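Local coordinates for protein acetyltransferase, GNAT family (Colwellia psychrerythraea, PDB 3IWG) that probably transfers acyl groups, such as acetyl, to an acceptor as a member of the GNAT acetyltransferase family, its chain holding two GNAT-like regions, at residues 95-107 / 262-274. Sequence-based numbering, arbitrary orientation.
Sequences GEVKGAFVSTAEL and FTSAHRIVQFEFK
Ala100 and Phe271, then Val102 and Val269, form the hydrogen-bonded pairs of an antiparallel ladder between strands 99-103 and 262-273; Phe271 N gives to Ala100 O at 2.8 Å and Ala100 N returns a bond to Phe271 O. Phe273 N extends the ladder to Lys98 O, and Thr104 N reaches Arg267 O. Past strand 99-103 the Thr104 side chain carries on the pairing: its OG1 accepts from Arg267 N and shares a 2.6 Å hydrogen bond with His266 ND1, approaching at the imidazole edge.

With CG anti to the carbonyl carbon (chi1 -70°), Phe273 lays its ring flat over Gly99, a CH-pi contact with CA 3.7 Å from the centroid, while Val97 CG1 meets the rim at CE2. Shortening Phe273 to an alanine would probably open a gap over Gly99 and leave Val97 CG1 without its aromatic neighbour. Gln270 runs alongside Phe101, its CG in CH-pi contact over the ring face 4.0 Å from the centroid, and Val102 CG1 abuts the edge of Phe271 at CE2.

The C-terminal strand inserts between strands 99-103 and 117-129, consistent with a GNAT fold's last strand; strand 65-71 flanks 99-103 on its other edge, and helix 107-116 packs against Ala100, Val102 and Phe271.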
ATOM      1  N   GLY A  95      23.557  -4.872  19.322  1.00 37.95           N
ATOM      2  CA  GLY A  95      22.931  -5.784  20.266  1.00 38.05           C
ATOM      3  C   GLY A  95      22.943  -7.226  19.805  1.00 38.00           C
ATOM      4  O   GLY A  95      23.742  -7.623  18.966  1.00 37.84           O
ATOM      5  N   GLU A  96      22.044  -8.014  20.369  1.00 38.34           N
ATOM      6  CA  GLU A  96      22.027  -9.452  20.124  1.00 38.87           C
ATOM      7  C   GLU A  96      21.465  -9.753  18.738  1.00 37.75           C
ATOM      8  O   GLU A  96      20.304  -9.517  18.475  1.00 38.21           O
ATOM      9  CB  GLU A  96      21.246 -10.186  21.240  1.00 39.49           C
ATOM     10  CG  GLU A  96      20.461 -11.427  20.784  1.00 42.65           C
ATOM     11  CD  GLU A  96      20.496 -12.583  21.790  1.00 46.70           C
ATOM     12  OE1 GLU A  96      20.329 -12.327  23.013  1.00 51.29           O
ATOM     13  OE2 GLU A  96      20.684 -13.748  21.352  1.00 46.87           O
ATOM     14  N   VAL A  97      22.306 -10.270  17.852  1.00 36.70           N
ATOM     15  CA  VAL A  97      21.891 -10.682  16.527  1.00 35.38           C
ATOM     16  C   VAL A  97      21.889 -12.207  16.471  1.00 34.85           C
ATOM     17  O   VAL A  97      22.849 -12.847  16.893  1.00 35.41           O
ATOM     18  CB  VAL A  97      22.848 -10.157  15.493  1.00 35.54           C
ATOM     19  CG1 VAL A  97      22.468 -10.690  14.132  1.00 35.22           C
ATOM     20  CG2 VAL A  97      22.840  -8.634  15.505  1.00 35.12           C
ATOM     21  N   LYS A  98      20.803 -12.787  15.980  1.00 33.50           N
ATOM     22  CA  LYS A  98      20.629 -14.237  15.984  1.00 32.28           C
ATOM     23  C   LYS A  98      21.181 -14.923  14.757  1.00 30.79           C
ATOM     24  O   LYS A  98      21.474 -16.123  14.807  1.00 29.04           O
ATOM     25  CB  LYS A  98      19.151 -14.588  16.040  1.00 32.66           C
ATOM     26  CG  LYS A  98      18.492 -14.367  17.373  1.00 34.52           C
ATOM     27  CD  LYS A  98      16.991 -14.570  17.200  1.00 37.21           C
ATOM     28  CE  LYS A  98      16.238 -14.479  18.497  1.00 39.23           C
ATOM     29  NZ  LYS A  98      14.815 -14.139  18.211  1.00 42.13           N
ATOM     30  N   GLY A  99      21.273 -14.182  13.647  1.00 28.67           N
ATOM     31  CA  GLY A  99      21.584 -14.803  12.385  1.00 27.89           C
ATOM     32  C   GLY A  99      21.587 -13.876  11.206  1.00 27.37           C
ATOM     33  O   GLY A  99      21.606 -12.651  11.331  1.00 27.73           O
ATOM     34  N   ALA A 100      21.590 -14.458  10.030  1.00 26.52           N
ATOM     35  CA  ALA A 100      21.589 -13.631   8.834  1.00 26.37           C
ATOM     36  C   ALA A 100      20.842 -14.306   7.727  1.00 25.67           C
ATOM     37  O   ALA A 100      20.757 -15.546   7.690  1.00 25.52           O
ATOM     38  CB  ALA A 100      22.994 -13.335   8.398  1.00 26.24           C
ATOM     39  N   PHE A 101      20.268 -13.477   6.867  1.00 24.95           N
ATOM     40  CA  PHE A 101      19.805 -13.903   5.566  1.00 24.81           C
ATOM     41  C   PHE A 101      20.738 -13.262   4.547  1.00 24.99           C
ATOM     42  O   PHE A 101      21.059 -12.051   4.620  1.00 25.08           O
ATOM     43  CB  PHE A 101      18.363 -13.450   5.262  1.00 25.55           C
ATOM     44  CG  PHE A 101      17.284 -14.060   6.184  1.00 25.32           C
ATOM     45  CD1 PHE A 101      16.621 -15.231   5.816  1.00 27.54           C
ATOM     46  CD2 PHE A 101      16.939 -13.445   7.374  1.00 25.31           C
ATOM     47  CE1 PHE A 101      15.612 -15.807   6.632  1.00 29.48           C
ATOM     48  CE2 PHE A 101      15.942 -13.983   8.203  1.00 28.11           C
ATOM     49  CZ  PHE A 101      15.263 -15.169   7.836  1.00 30.22           C
ATOM     50  N   VAL A 102      21.121 -14.076   3.574  1.00 24.01           N
ATOM     51  CA  VAL A 102      22.108 -13.737   2.609  1.00 23.25           C
ATOM     52  C   VAL A 102      21.958 -14.671   1.430  1.00 23.33           C
ATOM     53  O   VAL A 102      21.588 -15.823   1.607  1.00 21.56           O
ATOM     54  CB  VAL A 102      23.519 -13.880   3.218  1.00 23.06           C
ATOM     55  CG1 VAL A 102      23.814 -15.320   3.463  1.00 21.28           C
ATOM     56  CG2 VAL A 102      24.565 -13.211   2.356  1.00 19.78           C
ATOM     57  N   SER A 103      22.195 -14.146   0.220  1.00 24.07           N
ATOM     58  CA  SER A 103      22.206 -15.008  -0.944  1.00 24.16           C
ATOM     59  C   SER A 103      23.597 -15.354  -1.386  1.00 23.87           C
ATOM     60  O   SER A 103      24.567 -14.653  -1.100  1.00 24.35           O
ATOM     61  CB  SER A 103      21.468 -14.403  -2.130  1.00 23.52           C
ATOM     62  OG  SER A 103      22.212 -13.374  -2.740  1.00 25.21           O
ATOM     63  N   THR A 104      23.637 -16.396  -2.185  1.00 23.62           N
ATOM     64  CA  THR A 104      24.825 -16.793  -2.880  1.00 24.25           C
ATOM     65  C   THR A 104      25.348 -15.789  -3.893  1.00 25.02           C
ATOM     66  O   THR A 104      26.393 -16.051  -4.509  1.00 25.20           O
ATOM     67  CB  THR A 104      24.557 -18.120  -3.580  1.00 24.84           C
ATOM     68  OG1 THR A 104      23.535 -17.934  -4.567  1.00 23.08           O
ATOM     69  CG2 THR A 104      24.104 -19.160  -2.528  1.00 22.49           C
ATOM     70  N   ALA A 105      24.653 -14.646  -4.062  1.00 24.67           N
ATOM     71  CA  ALA A 105      25.076 -13.607  -4.990  1.00 23.63           C
ATOM     72  C   ALA A 105      25.697 -12.457  -4.243  1.00 23.92           C
ATOM     73  O   ALA A 105      26.154 -11.473  -4.887  1.00 22.12           O
ATOM     74  CB  ALA A 105      23.872 -13.084  -5.819  1.00 24.07           C
ATOM     75  N   GLU A 106      25.694 -12.519  -2.899  1.00 23.93           N
ATOM     76  CA  GLU A 106      26.413 -11.480  -2.129  1.00 24.43           C
ATOM     77  C   GLU A 106      27.664 -12.087  -1.468  1.00 24.01           C
ATOM     78  O   GLU A 106      27.634 -12.598  -0.340  1.00 23.37           O
ATOM     79  CB  GLU A 106      25.489 -10.784  -1.116  1.00 25.13           C
ATOM     80  CG  GLU A 106      24.116 -10.305  -1.691  1.00 25.49           C
ATOM     81  CD  GLU A 106      22.947 -10.564  -0.736  1.00 29.45           C
ATOM     82  OE1 GLU A 106      22.769  -9.769   0.207  1.00 29.94           O
ATOM     83  OE2 GLU A 106      22.206 -11.567  -0.944  1.00 32.85           O
ATOM     84  N   LEU A 107      28.777 -12.026  -2.198  1.00 23.63           N
ATOM     85  CA  LEU A 107      29.897 -12.942  -1.944  1.00 22.96           C
ATOM     86  C   LEU A 107      30.553 -12.586  -0.643  1.00 22.49           C
ATOM     87  O   LEU A 107      30.749 -13.443   0.204  1.00 22.89           O
ATOM     88  CB  LEU A 107      30.890 -12.910  -3.113  1.00 23.77           C
ATOM     89  CG  LEU A 107      30.429 -13.504  -4.461  1.00 22.56           C
ATOM     90  CD1 LEU A 107      31.475 -13.292  -5.591  1.00 19.55           C
ATOM     91  CD2 LEU A 107      30.047 -14.967  -4.327  1.00 20.15           C
ATOM     92  N   PHE A 262      13.093 -20.939 -16.790  1.00 23.77           N
ATOM     93  CA  PHE A 262      13.986 -20.281 -15.827  1.00 23.82           C
ATOM     94  C   PHE A 262      14.971 -21.260 -15.215  1.00 24.31           C
ATOM     95  O   PHE A 262      14.606 -22.390 -14.958  1.00 24.06           O
ATOM     96  CB  PHE A 262      13.178 -19.688 -14.672  1.00 23.03           C
ATOM     97  CG  PHE A 262      12.398 -18.455 -15.024  1.00 21.78           C
ATOM     98  CD1 PHE A 262      11.210 -18.542 -15.709  1.00 22.32           C
ATOM     99  CD2 PHE A 262      12.840 -17.212 -14.619  1.00 22.07           C
ATOM    100  CE1 PHE A 262      10.465 -17.383 -16.006  1.00 23.91           C
ATOM    101  CE2 PHE A 262      12.126 -16.075 -14.891  1.00 23.55           C
ATOM    102  CZ  PHE A 262      10.932 -16.155 -15.603  1.00 24.22           C
ATOM    103  N   THR A 263      16.181 -20.799 -14.904  1.00 25.25           N
ATOM    104  CA  THR A 263      17.144 -21.587 -14.140  1.00 26.18           C
ATOM    105  C   THR A 263      17.587 -20.859 -12.887  1.00 26.32           C
ATOM    106  O   THR A 263      17.396 -19.671 -12.779  1.00 26.41           O
ATOM    107  CB  THR A 263      18.395 -21.903 -14.929  1.00 26.58           C
ATOM    108  OG1 THR A 263      19.016 -20.670 -15.329  1.00 28.09           O
ATOM    109  CG2 THR A 263      18.057 -22.764 -16.170  1.00 26.52           C
ATOM    110  N   SER A 264      18.193 -21.616 -11.969  1.00 26.50           N
ATOM    111  CA  SER A 264      18.574 -21.166 -10.669  1.00 26.77           C
ATOM    112  C   SER A 264      19.950 -21.597 -10.219  1.00 26.57           C
ATOM    113  O   SER A 264      20.151 -22.736  -9.822  1.00 29.06           O
ATOM    114  CB  SER A 264      17.618 -21.712  -9.638  1.00 27.13           C
ATOM    115  OG  SER A 264      17.997 -21.164  -8.395  1.00 27.67           O
ATOM    116  N   ALA A 265      20.887 -20.678 -10.208  1.00 26.10           N
ATOM    117  CA  ALA A 265      22.214 -20.930  -9.661  1.00 25.59           C
ATOM    118  C   ALA A 265      22.330 -20.329  -8.274  1.00 25.38           C
ATOM    119  O   ALA A 265      23.383 -20.458  -7.653  1.00 26.03           O
ATOM    120  CB  ALA A 265      23.272 -20.344 -10.541  1.00 24.60           C
ATOM    121  N   HIS A 266      21.255 -19.714  -7.782  1.00 24.78           N
ATOM    122  CA  HIS A 266      21.274 -18.961  -6.535  1.00 24.11           C
ATOM    123  C   HIS A 266      20.226 -19.313  -5.517  1.00 24.57           C
ATOM    124  O   HIS A 266      19.132 -19.785  -5.860  1.00 25.16           O
ATOM    125  CB  HIS A 266      21.170 -17.491  -6.860  1.00 23.58           C
ATOM    126  CG  HIS A 266      22.387 -16.976  -7.529  1.00 22.60           C
ATOM    127  ND1 HIS A 266      23.548 -16.735  -6.837  1.00 23.22           N
ATOM    128  CD2 HIS A 266      22.656 -16.727  -8.834  1.00 23.75           C
ATOM    129  CE1 HIS A 266      24.481 -16.337  -7.689  1.00 25.24           C
ATOM    130  NE2 HIS A 266      23.959 -16.313  -8.906  1.00 23.62           N
ATOM    131  N   ARG A 267      20.561 -19.032  -4.252  1.00 24.44           N
ATOM    132  CA  ARG A 267      19.764 -19.421  -3.107  1.00 23.40           C
ATOM    133  C   ARG A 267      19.834 -18.326  -2.086  1.00 23.95           C
ATOM    134  O   ARG A 267      20.844 -17.697  -1.967  1.00 24.11           O
ATOM    135  CB  ARG A 267      20.315 -20.695  -2.442  1.00 23.54           C
ATOM    136  CG  ARG A 267      20.249 -21.952  -3.266  1.00 23.47           C
ATOM    137  CD  ARG A 267      18.824 -22.398  -3.577  1.00 22.67           C
ATOM    138  NE  ARG A 267      18.809 -23.677  -4.279  1.00 20.03           N
ATOM    139  CZ  ARG A 267      18.958 -23.805  -5.580  1.00 20.91           C
ATOM    140  NH1 ARG A 267      19.145 -22.752  -6.346  1.00 24.56           N
ATOM    141  NH2 ARG A 267      18.926 -25.007  -6.123  1.00 24.57           N
ATOM    142  N   ILE A 268      18.748 -18.087  -1.356  1.00 24.53           N
ATOM    143  CA  ILE A 268      18.810 -17.263  -0.150  1.00 24.30           C
ATOM    144  C   ILE A 268      18.816 -18.247   0.998  1.00 23.92           C
ATOM    145  O   ILE A 268      17.942 -19.141   1.105  1.00 24.38           O
ATOM    146  CB  ILE A 268      17.586 -16.288   0.035  1.00 23.82           C
ATOM    147  CG1 ILE A 268      17.592 -15.217  -1.031  1.00 25.32           C
ATOM    148  CG2 ILE A 268      17.663 -15.600   1.359  1.00 22.26           C
ATOM    149  CD1 ILE A 268      16.355 -14.232  -1.065  1.00 27.21           C
ATOM    150  N   VAL A 269      19.757 -18.044   1.891  1.00 23.61           N
ATOM    151  CA  VAL A 269      19.969 -18.949   2.983  1.00 23.69           C
ATOM    152  C   VAL A 269      19.797 -18.198   4.266  1.00 24.25           C
ATOM    153  O   VAL A 269      20.194 -17.023   4.371  1.00 25.74           O
ATOM    154  CB  VAL A 269      21.427 -19.531   2.914  1.00 23.77           C
ATOM    155  CG1 VAL A 269      21.699 -20.437   4.091  1.00 21.85           C
ATOM    156  CG2 VAL A 269      21.709 -20.235   1.557  1.00 22.60           C
ATOM    157  N   GLN A 270      19.274 -18.888   5.259  1.00 24.98           N
ATOM    158  CA  GLN A 270      19.156 -18.371   6.604  1.00 25.92           C
ATOM    159  C   GLN A 270      20.178 -19.057   7.453  1.00 25.81           C
ATOM    160  O   GLN A 270      20.072 -20.284   7.622  1.00 26.57           O
ATOM    161  CB  GLN A 270      17.772 -18.694   7.196  1.00 26.48           C
ATOM    162  CG  GLN A 270      17.536 -18.083   8.563  1.00 27.70           C
ATOM    163  CD  GLN A 270      16.162 -18.395   9.147  1.00 29.97           C
ATOM    164  OE1 GLN A 270      15.207 -18.740   8.430  1.00 30.70           O
ATOM    165  NE2 GLN A 270      16.072 -18.314  10.465  1.00 28.73           N
ATOM    166  N   PHE A 271      21.115 -18.274   8.005  1.00 25.44           N
ATOM    167  CA  PHE A 271      22.203 -18.753   8.884  1.00 25.99           C
ATOM    168  C   PHE A 271      21.920 -18.408  10.329  1.00 27.16           C
ATOM    169  O   PHE A 271      21.384 -17.320  10.612  1.00 27.71           O
ATOM    170  CB  PHE A 271      23.532 -18.091   8.534  1.00 25.29           C
ATOM    171  CG  PHE A 271      24.154 -18.594   7.280  1.00 24.45           C
ATOM    172  CD1 PHE A 271      24.773 -19.836   7.245  1.00 23.57           C
ATOM    173  CD2 PHE A 271      24.151 -17.830   6.133  1.00 27.34           C
ATOM    174  CE1 PHE A 271      25.367 -20.324   6.090  1.00 21.51           C
ATOM    175  CE2 PHE A 271      24.765 -18.311   4.951  1.00 26.93           C
ATOM    176  CZ  PHE A 271      25.369 -19.569   4.945  1.00 25.02           C
ATOM    177  N   GLU A 272      22.245 -19.323  11.238  1.00 28.29           N
ATOM    178  CA  GLU A 272      22.108 -19.058  12.667  1.00 29.67           C
ATOM    179  C   GLU A 272      23.511 -18.889  13.199  1.00 31.17           C
ATOM    180  O   GLU A 272      24.402 -19.650  12.847  1.00 31.12           O
ATOM    181  CB  GLU A 272      21.405 -20.184  13.423  1.00 29.51           C
ATOM    182  CG  GLU A 272      20.022 -20.611  12.864  1.00 30.47           C
ATOM    183  CD  GLU A 272      18.955 -19.516  12.907  1.00 30.91           C
ATOM    184  OE1 GLU A 272      18.826 -18.873  13.969  1.00 29.80           O
ATOM    185  OE2 GLU A 272      18.243 -19.317  11.883  1.00 29.45           O
ATOM    186  N   PHE A 273      23.698 -17.883  14.041  1.00 33.04           N
ATOM    187  CA  PHE A 273      24.986 -17.597  14.615  1.00 34.60           C
ATOM    188  C   PHE A 273      25.374 -18.447  15.828  1.00 37.04           C
ATOM    189  O   PHE A 273      24.544 -18.802  16.699  1.00 36.76           O
ATOM    190  CB  PHE A 273      25.084 -16.135  15.024  1.00 34.44           C
ATOM    191  CG  PHE A 273      25.145 -15.192  13.878  1.00 33.03           C
ATOM    192  CD1 PHE A 273      25.676 -15.589  12.655  1.00 31.92           C
ATOM    193  CD2 PHE A 273      24.694 -13.884  14.023  1.00 30.83           C
ATOM    194  CE1 PHE A 273      25.705 -14.727  11.585  1.00 32.10           C
ATOM    195  CE2 PHE A 273      24.766 -12.987  12.954  1.00 31.04           C
ATOM    196  CZ  PHE A 273      25.262 -13.407  11.729  1.00 30.40           C
ATOM    197  N   LYS A 274      26.679 -18.748  15.832  1.00 39.24           N
ATOM    198  CA  LYS A 274      27.392 -19.233  17.000  1.00 41.06           C
ATOM    199  C   LYS A 274      27.867 -17.982  17.774  1.00 41.75           C
ATOM    200  O   LYS A 274      28.041 -18.006  19.006  1.00 43.19           O
ATOM    201  CB  LYS A 274      28.577 -20.172  16.592  1.00 41.48           C
ATOM    202  CG  LYS A 274      29.498 -19.670  15.442  1.00 42.40           C
ATOM    203  CD  LYS A 274      30.686 -20.633  15.095  1.00 42.87           C
ATOM    204  CE  LYS A 274      32.057 -19.891  15.040  1.00 43.35           C
ATOM    205  NZ  LYS A 274      32.981 -20.304  13.934  1.00 42.53           N
TER